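Local atomic coordinates of NanS-p (Escherichia phage vB_EcoP_24B, PDB entry 6YP6), a protein that probably binds carbohydrate as part of a phage-encoded NanS-p carbohydrate esterase, an enzyme type expected to remove acetyl groups from sialic acids. Residues T3-Y8 with I212-N217; C75-S80 with Y205-D210; L126-H131 with L140-F145; T154-F159 with T168-G173. All blocks are in the same frame, centred on the assembly; numbering follows the deposited sequence. Where two conformers were deposited one is given.

Interaction 1. Residues T3-Y8 with I212-N217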
loop_
_atom_site.group_PDB
_atom_site.type_symbol
_atom_site.label_atom_id
_atom_site.label_comp_id
_atom_site.label_asym_id
_atom_site.label_seq_id
_atom_site.Cartn_x
_atom_site.Cartn_y
_atom_site.Cartn_z
ATOM N N THR A 3 16.116 -0.115 -9.788
ATOM C CA THR A 3 16.701 0.330 -8.532
ATOM C C THR A 3 15.616 0.328 -7.467
ATOM O O THR A 3 14.435 0.463 -7.759
ATOM C CB THR A 3 17.306 1.730 -8.644
ATOM O OG1 THR A 3 16.284 2.672 -9.002
ATOM C CG2 THR A 3 18.426 1.761 -9.673
ATOM N N THR A 4 16.028 0.173 -6.226
ATOM C CA THR A 4 15.115 0.161 -5.094
ATOM C C THR A 4 15.060 1.558 -4.501
ATOM O O THR A 4 16.072 2.069 -4.017
ATOM C CB THR A 4 15.603 -0.840 -4.052
ATOM O OG1 THR A 4 15.625 -2.148 -4.628
ATOM C CG2 THR A 4 14.692 -0.843 -2.845
ATOM N N LEU A 5 13.883 2.171 -4.542
ATOM C CA LEU A 5 13.678 3.435 -3.850
ATOM C C LEU A 5 13.533 3.203 -2.349
ATOM O O LEU A 5 14.092 3.945 -1.531
ATOM C CB LEU A 5 12.456 4.133 -4.424
ATOM C CG LEU A 5 12.162 5.498 -3.835
ATOM C CD1 LEU A 5 13.250 6.479 -4.223
ATOM C CD2 LEU A 5 10.819 5.993 -4.281
ATOM N N LEU A 6 12.776 2.177 -1.978
ATOM C CA LEU A 6 12.614 1.809 -0.578
ATOM C C LEU A 6 12.195 0.346 -0.533
ATOM O O LEU A 6 11.570 -0.163 -1.460
ATOM C CB LEU A 6 11.574 2.683 0.129
ATOM C CG LEU A 6 10.134 2.587 -0.377
ATOM C CD1 LEU A 6 9.324 1.559 0.391
ATOM C CD2 LEU A 6 9.442 3.944 -0.323
ATOM N N SER A 7 12.524 -0.322 0.569
ATOM C CA SER A 7 12.060 -1.684 0.752
ATOM C C SER A 7 11.998 -2.059 2.223
ATOM O O SER A 7 12.747 -1.544 3.054
ATOM C CB SER A 7 12.921 -2.683 -0.022
ATOM O OG SER A 7 14.213 -2.726 0.517
ATOM N N TYR A 8 11.070 -2.965 2.514
ATOM C CA TYR A 8 11.030 -3.754 3.730
ATOM C C TYR A 8 10.955 -5.220 3.306
ATOM O O TYR A 8 10.101 -5.577 2.490
ATOM C CB TYR A 8 9.809 -3.458 4.614
ATOM C CG TYR A 8 9.736 -4.466 5.742
ATOM C CD1 TYR A 8 10.604 -4.382 6.821
ATOM C CD2 TYR A 8 8.858 -5.538 5.700
ATOM C CE1 TYR A 8 10.593 -5.313 7.828
ATOM C CE2 TYR A 8 8.836 -6.476 6.704
ATOM C CZ TYR A 8 9.703 -6.365 7.767
ATOM O OH TYR A 8 9.649 -7.330 8.750
ATOM N N ILE A 212 7.454 -5.023 1.258
ATOM C CA ILE A 212 6.909 -3.796 0.679
ATOM C C ILE A 212 8.067 -3.151 -0.065
ATOM O O ILE A 212 9.172 -3.083 0.478
ATOM C CB ILE A 212 6.429 -2.808 1.761
ATOM C CG1 ILE A 212 5.354 -3.423 2.649
ATOM C CG2 ILE A 212 5.923 -1.507 1.128
ATOM C CD1 ILE A 212 5.113 -2.654 3.923
ATOM N N ALA A 213 7.841 -2.667 -1.279
ATOM C CA ALA A 213 8.930 -1.993 -1.972
ATOM C C ALA A 213 8.399 -0.981 -2.971
ATOM O O ALA A 213 7.280 -1.105 -3.476
ATOM C CB ALA A 213 9.845 -2.976 -2.714
ATOM N N VAL A 214 9.227 0.017 -3.265
ATOM C CA VAL A 214 9.059 0.850 -4.445
ATOM C C VAL A 214 10.323 0.693 -5.265
ATOM O O VAL A 214 11.430 0.862 -4.739
ATOM C CB VAL A 214 8.778 2.323 -4.106
ATOM C CG1 VAL A 214 8.603 3.120 -5.390
ATOM C CG2 VAL A 214 7.545 2.446 -3.225
ATOM N N GLU A 215 10.158 0.349 -6.534
ATOM C CA GLU A 215 11.266 0.154 -7.459
ATOM C C GLU A 215 11.080 1.093 -8.638
ATOM O O GLU A 215 9.946 1.405 -9.028
ATOM C CB GLU A 215 11.321 -1.308 -7.915
ATOM C CG GLU A 215 11.738 -2.250 -6.787
ATOM C CD GLU A 215 11.524 -3.724 -7.080
ATOM O OE1 GLU A 215 10.639 -4.084 -7.894
ATOM O OE2 GLU A 215 12.252 -4.539 -6.474
ATOM N N VAL A 216 12.199 1.567 -9.179
ATOM C CA VAL A 216 12.211 2.512 -10.285
ATOM C C VAL A 216 13.011 1.884 -11.414
ATOM O O VAL A 216 14.107 1.353 -11.195
ATOM C CB VAL A 216 12.806 3.866 -9.857
ATOM C CG1 VAL A 216 12.819 4.830 -11.010
ATOM C CG2 VAL A 216 11.991 4.435 -8.685
ATOM N N ASN A 217 12.455 1.920 -12.617
ATOM C CA ASN A 217 13.157 1.352 -13.756
ATOM C C ASN A 217 14.496 2.055 -13.965
ATOM O O ASN A 217 14.625 3.257 -13.740
ATOM C CB ASN A 217 12.299 1.487 -15.008
ATOM C CG ASN A 217 11.038 0.659 -14.939
ATOM O OD1 ASN A 217 11.005 -0.394 -14.312
ATOM N ND2 ASN A 217 9.992 1.134 -15.595
HETATM O O HOH W 1 16.285 3.960 -11.401
HETATM O O HOH W 2 13.584 -3.757 -4.311
#
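A classic beta bulge interrupts the antiparallel ladder that joins the first strand of the chain, 3-9, to the last, 207-216. Leu5 and Leu6 both face Val214. Val214 O takes the N-H of Leu5 at 2.8 Å, with an N-H...O angle of 140°, and a weak bond from Leu6 N at 3.3 Å. Val214 N returns a bond to Leu6 O. Regular pairs flank the bulge: Thr3 with Val216 and Tyr8 with Ile212 are hydrogen-bonded pairs, and Tyr8 N reaches Ile212 O at 2.8 Å.

The two leucines hold the two methyls of Val214. Leu5 lies alongside it, with CD2 3.8 Å from Val214 CG1. Leu6 comes across the other branch, and its CD2 is 3.8 Å from Val214 CG2. Leu6 CG sits between its own N and carbonyl carbon (chi1 64°), which brings CG and both methyls against Val214 CG2. Trp94 of strand 88-95 packs against Leu5 and Val214.

On the other face, a water links Thr4 OG1, at 2.6 Å, to Glu215 OE2, at 2.7 Å. Glu215 OE2 also forms a salt bridge with Arg74. This is a classic bulge in an antiparallel sheet, here between the terminal strands of a fold with two facing antiparallel sheets.

Interaction 2. Residues C75-S80 with Y205-D210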
loop_
_atom_site.group_PDB
_atom_site.type_symbol
_atom_site.label_atom_id
_atom_site.label_comp_id
_atom_site.label_asym_id
_atom_site.label_seq_id
_atom_site.Cartn_x
_atom_site.Cartn_y
_atom_site.Cartn_z
ATOM N N CYS A 75 3.629 -4.977 -2.744
ATOM C CA CYS A 75 3.544 -5.607 -1.439
ATOM C C CYS A 75 3.076 -7.045 -1.600
ATOM O O CYS A 75 2.153 -7.315 -2.366
ATOM C CB CYS A 75 2.548 -4.844 -0.559
ATOM S SG CYS A 75 2.243 -5.522 1.098
ATOM N N ARG A 76 3.681 -7.945 -0.835
ATOM C CA ARG A 76 3.209 -9.318 -0.694
ATOM C C ARG A 76 2.741 -9.494 0.747
ATOM O O ARG A 76 3.483 -9.174 1.689
ATOM C CB ARG A 76 4.310 -10.312 -1.073
ATOM C CG ARG A 76 3.869 -11.768 -0.946
ATOM C CD ARG A 76 4.783 -12.724 -1.695
ATOM N NE ARG A 76 4.261 -14.096 -1.702
ATOM C CZ ARG A 76 4.600 -15.061 -0.842
ATOM N NH1 ARG A 76 5.488 -14.854 0.124
ATOM N NH2 ARG A 76 4.049 -16.258 -0.961
ATOM N N PHE A 77 1.512 -9.991 0.914
ATOM C CA PHE A 77 0.844 -9.978 2.210
ATOM C C PHE A 77 -0.125 -11.146 2.298
ATOM O O PHE A 77 -0.540 -11.719 1.292
ATOM C CB PHE A 77 0.087 -8.641 2.430
ATOM C CG PHE A 77 -1.102 -8.490 1.531
ATOM C CD1 PHE A 77 -0.952 -8.041 0.224
ATOM C CD2 PHE A 77 -2.366 -8.853 1.964
ATOM C CE1 PHE A 77 -2.051 -7.958 -0.621
ATOM C CE2 PHE A 77 -3.458 -8.768 1.120
ATOM C CZ PHE A 77 -3.303 -8.313 -0.172
ATOM N N LYS A 78 -0.515 -11.456 3.530
ATOM C CA LYS A 78 -1.451 -12.527 3.830
ATOM C C LYS A 78 -2.375 -12.010 4.915
ATOM O O LYS A 78 -1.912 -11.508 5.940
ATOM C CB LYS A 78 -0.699 -13.784 4.295
ATOM C CG LYS A 78 -1.550 -14.817 5.012
ATOM C CD LYS A 78 -0.797 -16.178 5.093
ATOM C CE LYS A 78 -0.812 -16.803 6.461
ATOM N NZ LYS A 78 -0.372 -18.199 6.308
ATOM N N VAL A 79 -3.673 -12.143 4.715
ATOM C CA VAL A 79 -4.657 -11.676 5.686
ATOM C C VAL A 79 -5.061 -12.836 6.580
ATOM O O VAL A 79 -5.311 -13.938 6.082
ATOM C CB VAL A 79 -5.903 -11.075 5.011
ATOM C CG1 VAL A 79 -6.768 -10.400 6.057
ATOM C CG2 VAL A 79 -5.517 -10.115 3.911
ATOM N N SER A 80 -5.188 -12.581 7.881
ATOM C CA SER A 80 -5.573 -13.587 8.860
ATOM C C SER A 80 -6.933 -13.235 9.452
ATOM O O SER A 80 -7.255 -12.059 9.637
ATOM C CB SER A 80 -4.522 -13.640 9.975
ATOM O OG SER A 80 -4.714 -14.743 10.839
ATOM N N TYR A 205 -8.317 -6.617 10.181
ATOM C CA TYR A 205 -7.746 -7.952 10.066
ATOM C C TYR A 205 -6.273 -7.933 10.470
ATOM O O TYR A 205 -5.511 -7.104 9.960
ATOM C CB TYR A 205 -7.783 -8.465 8.631
ATOM C CG TYR A 205 -9.140 -8.748 8.045
ATOM C CD1 TYR A 205 -9.765 -9.964 8.244
ATOM C CD2 TYR A 205 -9.782 -7.808 7.234
ATOM C CE1 TYR A 205 -10.986 -10.235 7.679
ATOM C CE2 TYR A 205 -11.010 -8.077 6.665
ATOM C CZ TYR A 205 -11.609 -9.299 6.897
ATOM O OH TYR A 205 -12.836 -9.620 6.354
ATOM N N PRO A 206 -5.812 -8.871 11.298
ATOM C CA PRO A 206 -4.363 -9.073 11.411
ATOM C C PRO A 206 -3.800 -9.356 10.023
ATOM O O PRO A 206 -4.435 -10.029 9.206
ATOM C CB PRO A 206 -4.243 -10.281 12.342
ATOM C CG PRO A 206 -5.530 -10.274 13.114
ATOM C CD PRO A 206 -6.563 -9.831 12.124
ATOM N N VAL A 207 -2.605 -8.836 9.744
ATOM C CA VAL A 207 -1.986 -9.012 8.433
ATOM C C VAL A 207 -0.528 -9.408 8.599
ATOM O O VAL A 207 0.177 -8.897 9.478
ATOM C CB VAL A 207 -2.160 -7.753 7.548
ATOM C CG1 VAL A 207 -1.391 -6.554 8.078
ATOM C CG2 VAL A 207 -1.778 -8.031 6.083
ATOM N N LEU A 208 -0.083 -10.317 7.738
ATOM C CA LEU A 208 1.313 -10.706 7.633
ATOM C C LEU A 208 1.889 -10.050 6.387
ATOM O O LEU A 208 1.315 -10.155 5.297
ATOM C CB LEU A 208 1.466 -12.222 7.529
ATOM C CG LEU A 208 1.531 -12.981 8.852
ATOM C CD1 LEU A 208 0.284 -12.802 9.657
ATOM C CD2 LEU A 208 1.797 -14.450 8.573
ATOM N N ILE A 209 3.018 -9.379 6.545
ATOM C CA ILE A 209 3.710 -8.729 5.440
ATOM C C ILE A 209 4.999 -9.485 5.158
ATOM O O ILE A 209 5.819 -9.692 6.058
ATOM C CB ILE A 209 4.012 -7.253 5.763
ATOM C CG1 ILE A 209 2.750 -6.483 6.102
ATOM C CG2 ILE A 209 4.809 -6.617 4.623
ATOM C CD1 ILE A 209 1.820 -6.351 4.992
ATOM N N ASP A 210 5.180 -9.887 3.907
ATOM C CA ASP A 210 6.425 -10.482 3.431
ATOM C C ASP A 210 7.401 -9.391 2.998
ATOM O O ASP A 210 8.572 -9.402 3.389
ATOM C CB ASP A 210 6.090 -11.401 2.248
ATOM C CG ASP A 210 7.190 -12.377 1.919
ATOM O OD1 ASP A 210 7.826 -12.901 2.856
ATOM O OD2 ASP A 210 7.362 -12.703 0.720
#
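Arg76 and Asp210 form the salt bridge of this contact. Arg76 NH1 lies 2.9 Å from Asp210 OD2, with an N-H...O angle of 155°. The oxygen sits at the guanidinium edge, but NH1 meets it from above the carboxylate plane, and the two planes are 71° apart. The arginine chain is extended from CG to NE and runs past the carboxylate, with CD also near Asp210 OD2. Thr38 OG1 bonds the same oxygen, Glu36 O shares NH1, and Trp152 makes a cation-pi contact with Arg76.

Backbone bonds join the antiparallel strands 71-79 and 207-216. Lys78 and Leu208 exchange two, with Leu208 N 2.8 Å from Lys78 O. Asp210 N bonds Arg76 O. Just beyond the strand ends, Ser80 N continues the pairing to Pro206 O at 3.0 Å.

Apolar contacts fill the face that carries Phe77 and Val79. Ile209 CD1 touches Phe77 CB at 3.8 Å and Cys75 SG at 4.0 Å. The Val79 and Tyr205 side chains cross at a slant, with Val79 CG1 3.4 Å from Tyr205 CB, while Ser80 O lies at the ring edge. On the other face, Lys78 runs beside Leu208 toward a salt bridge with Asp34. One face is thus apolar and packs on strand 88-95; the other is mixed, and its charges at Arg76 and Lys78 are paired with Asp210 and Asp34.

Interaction 3. Residues L126-H131 with L140-F145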
loop_
_atom_site.group_PDB
_atom_site.type_symbol
_atom_site.label_atom_id
_atom_site.label_comp_id
_atom_site.label_asym_id
_atom_site.label_seq_id
_atom_site.Cartn_x
_atom_site.Cartn_y
_atom_site.Cartn_z
ATOM N N LEU A 126 -12.085 -9.910 -1.212
ATOM C CA LEU A 126 -11.048 -8.970 -0.797
ATOM C C LEU A 126 -10.798 -8.002 -1.949
ATOM O O LEU A 126 -10.404 -8.421 -3.043
ATOM C CB LEU A 126 -9.756 -9.703 -0.435
ATOM C CG LEU A 126 -8.673 -8.821 0.188
ATOM C CD1 LEU A 126 -9.107 -8.310 1.548
ATOM C CD2 LEU A 126 -7.343 -9.548 0.292
ATOM N N ASN A 127 -11.023 -6.714 -1.716
ATOM C CA ASN A 127 -10.978 -5.699 -2.756
ATOM C C ASN A 127 -9.826 -4.722 -2.558
ATOM O O ASN A 127 -9.374 -4.476 -1.434
ATOM C CB ASN A 127 -12.294 -4.927 -2.751
ATOM C CG ASN A 127 -13.462 -5.808 -3.082
ATOM O OD1 ASN A 127 -13.338 -6.759 -3.862
ATOM N ND2 ASN A 127 -14.598 -5.519 -2.479
ATOM N N VAL A 128 -9.389 -4.157 -3.684
ATOM C CA VAL A 128 -8.416 -3.076 -3.737
ATOM C C VAL A 128 -9.151 -1.831 -4.216
ATOM O O VAL A 128 -9.765 -1.853 -5.287
ATOM C CB VAL A 128 -7.265 -3.395 -4.698
ATOM C CG1 VAL A 128 -6.244 -2.276 -4.661
ATOM C CG2 VAL A 128 -6.618 -4.730 -4.407
ATOM N N MET A 129 -9.077 -0.747 -3.439
ATOM C CA MET A 129 -9.842 0.464 -3.660
ATOM C C MET A 129 -8.907 1.664 -3.750
ATOM O O MET A 129 -7.832 1.676 -3.157
ATOM C CB MET A 129 -10.786 0.700 -2.464
ATOM C CG MET A 129 -11.714 -0.451 -2.152
ATOM S SD MET A 129 -12.938 -0.819 -3.426
ATOM C CE MET A 129 -13.903 0.676 -3.427
ATOM N N TYR A 130 -9.352 2.687 -4.478
ATOM C CA TYR A 130 -8.640 3.954 -4.617
ATOM C C TYR A 130 -9.419 5.025 -3.878
ATOM O O TYR A 130 -10.561 5.328 -4.241
ATOM C CB TYR A 130 -8.501 4.297 -6.102
ATOM C CG TYR A 130 -7.685 5.520 -6.462
ATOM C CD1 TYR A 130 -6.756 6.079 -5.604
ATOM C CD2 TYR A 130 -7.832 6.097 -7.713
ATOM C CE1 TYR A 130 -6.001 7.194 -5.978
ATOM C CE2 TYR A 130 -7.101 7.206 -8.089
ATOM C CZ TYR A 130 -6.180 7.752 -7.227
ATOM O OH TYR A 130 -5.469 8.866 -7.616
ATOM N N HIS A 131 -8.796 5.600 -2.848
ATOM C CA HIS A 131 -9.411 6.661 -2.050
ATOM C C HIS A 131 -9.204 8.002 -2.750
ATOM O O HIS A 131 -8.352 8.819 -2.386
ATOM C CB HIS A 131 -8.805 6.667 -0.661
ATOM C CG HIS A 131 -9.515 7.550 0.318
ATOM N ND1 HIS A 131 -9.287 7.458 1.673
ATOM C CD2 HIS A 131 -10.448 8.522 0.160
ATOM C CE1 HIS A 131 -10.040 8.345 2.303
ATOM N NE2 HIS A 131 -10.745 9.011 1.409
ATOM N N LEU A 140 -13.024 4.521 -6.289
ATOM C CA LEU A 140 -12.919 3.565 -7.380
ATOM C C LEU A 140 -12.524 2.200 -6.836
ATOM O O LEU A 140 -11.614 2.089 -6.005
ATOM C CB LEU A 140 -11.881 4.012 -8.405
ATOM C CG LEU A 140 -12.183 5.263 -9.223
ATOM C CD1 LEU A 140 -11.108 5.434 -10.284
ATOM C CD2 LEU A 140 -13.558 5.200 -9.848
ATOM N N LYS A 141 -13.197 1.162 -7.321
ATOM C CA LYS A 141 -12.759 -0.207 -7.077
ATOM C C LYS A 141 -11.739 -0.551 -8.165
ATOM O O LYS A 141 -12.063 -0.554 -9.359
ATOM C CB LYS A 141 -13.918 -1.192 -7.071
ATOM C CG LYS A 141 -13.447 -2.626 -6.825
ATOM C CD LYS A 141 -14.548 -3.662 -6.936
ATOM C CE LYS A 141 -15.402 -3.737 -5.699
ATOM N NZ LYS A 141 -16.490 -4.746 -5.884
ATOM N N LEU A 142 -10.504 -0.792 -7.758
ATOM C CA LEU A 142 -9.436 -1.063 -8.704
ATOM C C LEU A 142 -9.387 -2.519 -9.129
ATOM O O LEU A 142 -8.856 -2.812 -10.203
ATOM C CB LEU A 142 -8.096 -0.662 -8.103
ATOM C CG LEU A 142 -7.953 0.823 -7.771
ATOM C CD1 LEU A 142 -6.563 1.093 -7.227
ATOM C CD2 LEU A 142 -8.275 1.706 -8.976
ATOM N N GLY A 143 -9.895 -3.426 -8.313
ATOM C CA GLY A 143 -9.889 -4.840 -8.620
ATOM C C GLY A 143 -10.157 -5.629 -7.357
ATOM O O GLY A 143 -10.412 -5.074 -6.293
ATOM N N THR A 144 -10.099 -6.946 -7.510
ATOM C CA THR A 144 -10.346 -7.848 -6.402
ATOM C C THR A 144 -9.377 -9.010 -6.476
ATOM O O THR A 144 -8.982 -9.437 -7.561
ATOM C CB THR A 144 -11.801 -8.350 -6.414
ATOM O OG1 THR A 144 -12.020 -9.186 -5.283
ATOM C CG2 THR A 144 -12.141 -9.161 -7.661
ATOM N N PHE A 145 -9.030 -9.545 -5.310
ATOM C CA PHE A 145 -8.308 -10.802 -5.202
ATOM C C PHE A 145 -9.243 -11.996 -5.262
ATOM O O PHE A 145 -8.774 -13.132 -5.194
ATOM C CB PHE A 145 -7.522 -10.859 -3.886
ATOM C CG PHE A 145 -6.531 -9.735 -3.716
ATOM C CD1 PHE A 145 -6.906 -8.568 -3.084
ATOM C CD2 PHE A 145 -5.221 -9.845 -4.164
ATOM C CE1 PHE A 145 -6.026 -7.527 -2.908
ATOM C CE2 PHE A 145 -4.327 -8.782 -3.989
ATOM C CZ PHE A 145 -4.744 -7.630 -3.369
HETATM O O HOH W 3 -15.228 -7.596 -5.636
#
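The Phe145 ring has Leu126 O at its edge, near the ring plane, 3.5 Å from Phe145 CD1. Val128 CG2 approaches the same ring obliquely, 3.2 Å from Phe145 CE1, a tight contact. Leu126 CD2 lies 3.5 Å from Phe145 CD1. Phe145 CG stands anti to its carbonyl carbon (chi1 -58°), which turns the ring toward both side chains. Phe77 meets this ring edge-to-face. The Tyr130 ring has Leu140 CD1 at its edge. Tyr130 CB packs on Leu142 CD2, and Tyr130 OH bonds Thr182 N.

Leu126 O also accepts the N-H of Phe145 at 2.9 Å. Thr144 OG1 lies close to both Leu126 O and Asn127 OD1, and is also bonded to Gly146 N. Asn127 ND2 bonds Asp122, while a water accepts from Lys141 NZ and lies within bonding distance of Asn127 OD1. Met129 bends twice and lays SD across Lys141, 3.8 Å from Lys141 CB.

Between these groups, Val128 O takes the N-H of Leu142 at 2.8 Å and a weak bond from Gly143 N at 3.4 Å. Val128 N bonds Gly143 O almost straight, at 176°. Leu142 and Gly143 both face Val128, a classic beta bulge, here in an antiparallel hairpin whose second strand ends the seven-stranded sheet.

Interaction 4. Residues T154-F159 with T168-G173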
loop_
_atom_site.group_PDB
_atom_site.type_symbol
_atom_site.label_atom_id
_atom_site.label_comp_id
_atom_site.label_asym_id
_atom_site.label_seq_id
_atom_site.Cartn_x
_atom_site.Cartn_y
_atom_site.Cartn_z
ATOM N N THR A 154 -0.221 -10.984 -3.802
ATOM C CA THR A 154 0.651 -9.900 -4.203
ATOM C C THR A 154 -0.167 -8.779 -4.818
ATOM O O THR A 154 -1.187 -9.007 -5.481
ATOM C CB THR A 154 1.739 -10.363 -5.188
ATOM O OG1 THR A 154 1.135 -10.853 -6.390
ATOM C CG2 THR A 154 2.594 -11.444 -4.568
ATOM N N LEU A 155 0.301 -7.555 -4.595
ATOM C CA LEU A 155 -0.338 -6.376 -5.147
ATOM C C LEU A 155 0.759 -5.446 -5.628
ATOM O O LEU A 155 1.714 -5.196 -4.890
ATOM C CB LEU A 155 -1.185 -5.683 -4.072
ATOM C CG LEU A 155 -1.878 -4.388 -4.487
ATOM C CD1 LEU A 155 -2.846 -4.621 -5.625
ATOM C CD2 LEU A 155 -2.611 -3.777 -3.286
ATOM N N ALA A 156 0.639 -4.926 -6.834
ATOM C CA ALA A 156 1.575 -3.934 -7.328
ATOM C C ALA A 156 0.801 -2.873 -8.087
ATOM O O ALA A 156 -0.310 -3.112 -8.576
ATOM C CB ALA A 156 2.665 -4.548 -8.203
ATOM N N PHE A 157 1.421 -1.698 -8.182
ATOM C CA PHE A 157 0.916 -0.569 -8.957
ATOM C C PHE A 157 2.052 -0.168 -9.879
ATOM O O PHE A 157 3.091 0.300 -9.411
ATOM C CB PHE A 157 0.498 0.563 -8.029
ATOM C CG PHE A 157 -0.598 0.152 -7.104
ATOM C CD1 PHE A 157 -1.917 0.206 -7.520
ATOM C CD2 PHE A 157 -0.318 -0.363 -5.857
ATOM C CE1 PHE A 157 -2.942 -0.211 -6.692
ATOM C CE2 PHE A 157 -1.340 -0.768 -5.019
ATOM C CZ PHE A 157 -2.657 -0.697 -5.446
ATOM N N ARG A 158 1.875 -0.406 -11.173
ATOM C CA ARG A 158 2.917 -0.216 -12.170
ATOM C C ARG A 158 2.752 1.133 -12.858
ATOM O O ARG A 158 1.686 1.437 -13.409
ATOM C CB ARG A 158 2.904 -1.343 -13.209
ATOM C CG ARG A 158 4.099 -1.305 -14.150
ATOM C CD ARG A 158 4.176 -2.521 -15.086
ATOM N NE ARG A 158 3.039 -2.539 -16.002
ATOM C CZ ARG A 158 2.081 -3.462 -16.041
ATOM N NH1 ARG A 158 2.107 -4.533 -15.248
ATOM N NH2 ARG A 158 1.080 -3.303 -16.892
ATOM N N PHE A 159 3.823 1.928 -12.831
ATOM C CA PHE A 159 3.932 3.223 -13.489
ATOM C C PHE A 159 4.701 3.036 -14.795
ATOM O O PHE A 159 5.708 2.330 -14.838
ATOM C CB PHE A 159 4.676 4.211 -12.578
ATOM C CG PHE A 159 3.886 4.652 -11.360
ATOM C CD1 PHE A 159 3.646 3.780 -10.299
ATOM C CD2 PHE A 159 3.382 5.933 -11.279
ATOM C CE1 PHE A 159 2.914 4.175 -9.204
ATOM C CE2 PHE A 159 2.662 6.344 -10.168
ATOM C CZ PHE A 159 2.427 5.464 -9.136
ATOM N N THR A 168 -1.208 0.786 -13.721
ATOM C CA THR A 168 -1.847 -0.511 -13.876
ATOM C C THR A 168 -1.722 -1.287 -12.579
ATOM O O THR A 168 -0.595 -1.550 -12.128
ATOM C CB THR A 168 -1.246 -1.308 -15.036
ATOM O OG1 THR A 168 -1.370 -0.550 -16.240
ATOM C CG2 THR A 168 -1.985 -2.642 -15.225
ATOM N N PRO A 169 -2.831 -1.668 -11.949
ATOM C CA PRO A 169 -2.744 -2.539 -10.777
ATOM C C PRO A 169 -2.436 -3.954 -11.229
ATOM O O PRO A 169 -2.899 -4.393 -12.281
ATOM C CB PRO A 169 -4.141 -2.431 -10.166
ATOM C CG PRO A 169 -5.057 -2.205 -11.371
ATOM C CD PRO A 169 -4.229 -1.475 -12.394
ATOM N N VAL A 170 -1.631 -4.658 -10.442
ATOM C CA VAL A 170 -1.237 -6.033 -10.721
ATOM C C VAL A 170 -1.642 -6.847 -9.502
ATOM O O VAL A 170 -1.120 -6.629 -8.399
ATOM C CB VAL A 170 0.262 -6.169 -11.018
ATOM C CG1 VAL A 170 0.540 -7.549 -11.574
ATOM C CG2 VAL A 170 0.728 -5.090 -11.989
ATOM N N ILE A 171 -2.590 -7.755 -9.681
ATOM C CA ILE A 171 -3.243 -8.472 -8.596
ATOM C C ILE A 171 -2.879 -9.942 -8.745
ATOM O O ILE A 171 -3.244 -10.587 -9.736
ATOM C CB ILE A 171 -4.761 -8.237 -8.614
ATOM C CG1 ILE A 171 -5.042 -6.754 -8.319
ATOM C CG2 ILE A 171 -5.469 -9.137 -7.625
ATOM C CD1 ILE A 171 -6.476 -6.317 -8.562
ATOM N N ASP A 172 -2.123 -10.469 -7.783
ATOM C CA ASP A 172 -1.672 -11.862 -7.843
ATOM C C ASP A 172 -1.033 -12.178 -9.198
ATOM O O ASP A 172 -1.256 -13.237 -9.789
ATOM C CB ASP A 172 -2.804 -12.822 -7.486
ATOM C CG ASP A 172 -3.146 -12.787 -6.007
ATOM O OD1 ASP A 172 -2.277 -12.410 -5.208
ATOM O OD2 ASP A 172 -4.272 -13.161 -5.640
ATOM N N GLY A 173 -0.213 -11.245 -9.684
ATOM C CA GLY A 173 0.571 -11.461 -10.885
ATOM C C GLY A 173 -0.137 -11.189 -12.188
ATOM O O GLY A 173 0.452 -11.422 -13.251
HETATM O O HOH W 4 0.698 -8.837 -8.188
HETATM O O HOH W 5 0.572 1.547 -16.354
#
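Thr154 and Asp172 meet through two bonds. Thr154 N donates to Asp172 OD1 at 2.9 Å, nearly along the C-O axis of the carboxylate oxygen. Asp172 N donates to Thr154 O in return, at 2.9 Å and an N-H...O angle of 172°. A side-chain oxygen thus takes the N-H at the end of the ladder. A water next to it bonds Thr154 OG1 and Gly173 N, and makes a weak bond to Val170 O.

Farther along, Ala156 and Val170 form a hydrogen-bonded pair, with Val170 N 2.8 Å from Ala156 O. Their CB atoms are 4.0 Å apart. Arg158 and Thr168 form the next such pair. The Arg158 side chain bends at chi3 (65°) and runs beside Thr168, whose CB lies over one face of the guanidinium, 3.6 Å from Arg158 NH2. Val170 CG2 is 3.6 Å from Arg158 NH1.

These strands, 152-159 and 166-171, form an antiparallel beta hairpin in the eight-stranded sheet. On its other face, Leu155 CD1 packs beside Ile171 CG1 at 4.1 Å, and Phe157 CE1 touches Pro169 CB.

Second-shell residues position the polar ends. Asp175 forms a salt bridge with Arg158 NH1, and His153 ND1 bonds Asp172 OD2. Phe117, from the facing sheet, stacks on the Phe157 ring, while Phe145 packs against Leu155 and Ile171.

Overall arrangement
Interactions 1, 2 and 4 lie in one antiparallel sheet, and interaction 3 lies in the sheet facing it. Strand 207-216 serves interactions 1 and 2, whose centres are 19 Å apart; Ile212 CG1 meets Cys75 SG at 4.1 Å. Strand 71-79 of interaction 2 pairs with strand 152-159 of interaction 4, where Cys75 N and Leu155 O, 2.9 Å apart, probably form a hydrogen bond. Among these contacts, Phe145 packs between the sheets. Phe145 CZ lies 3.6 Å from Phe77 CZ, and Phe145 CD2 is 3.5 Å from Ile171 CG2. Interactions 3 and 4 are close, with centres 11 Å apart. Interactions 1 and 3 lie on opposite sides of the chain centre, about 12 Å apart at their nearest atoms.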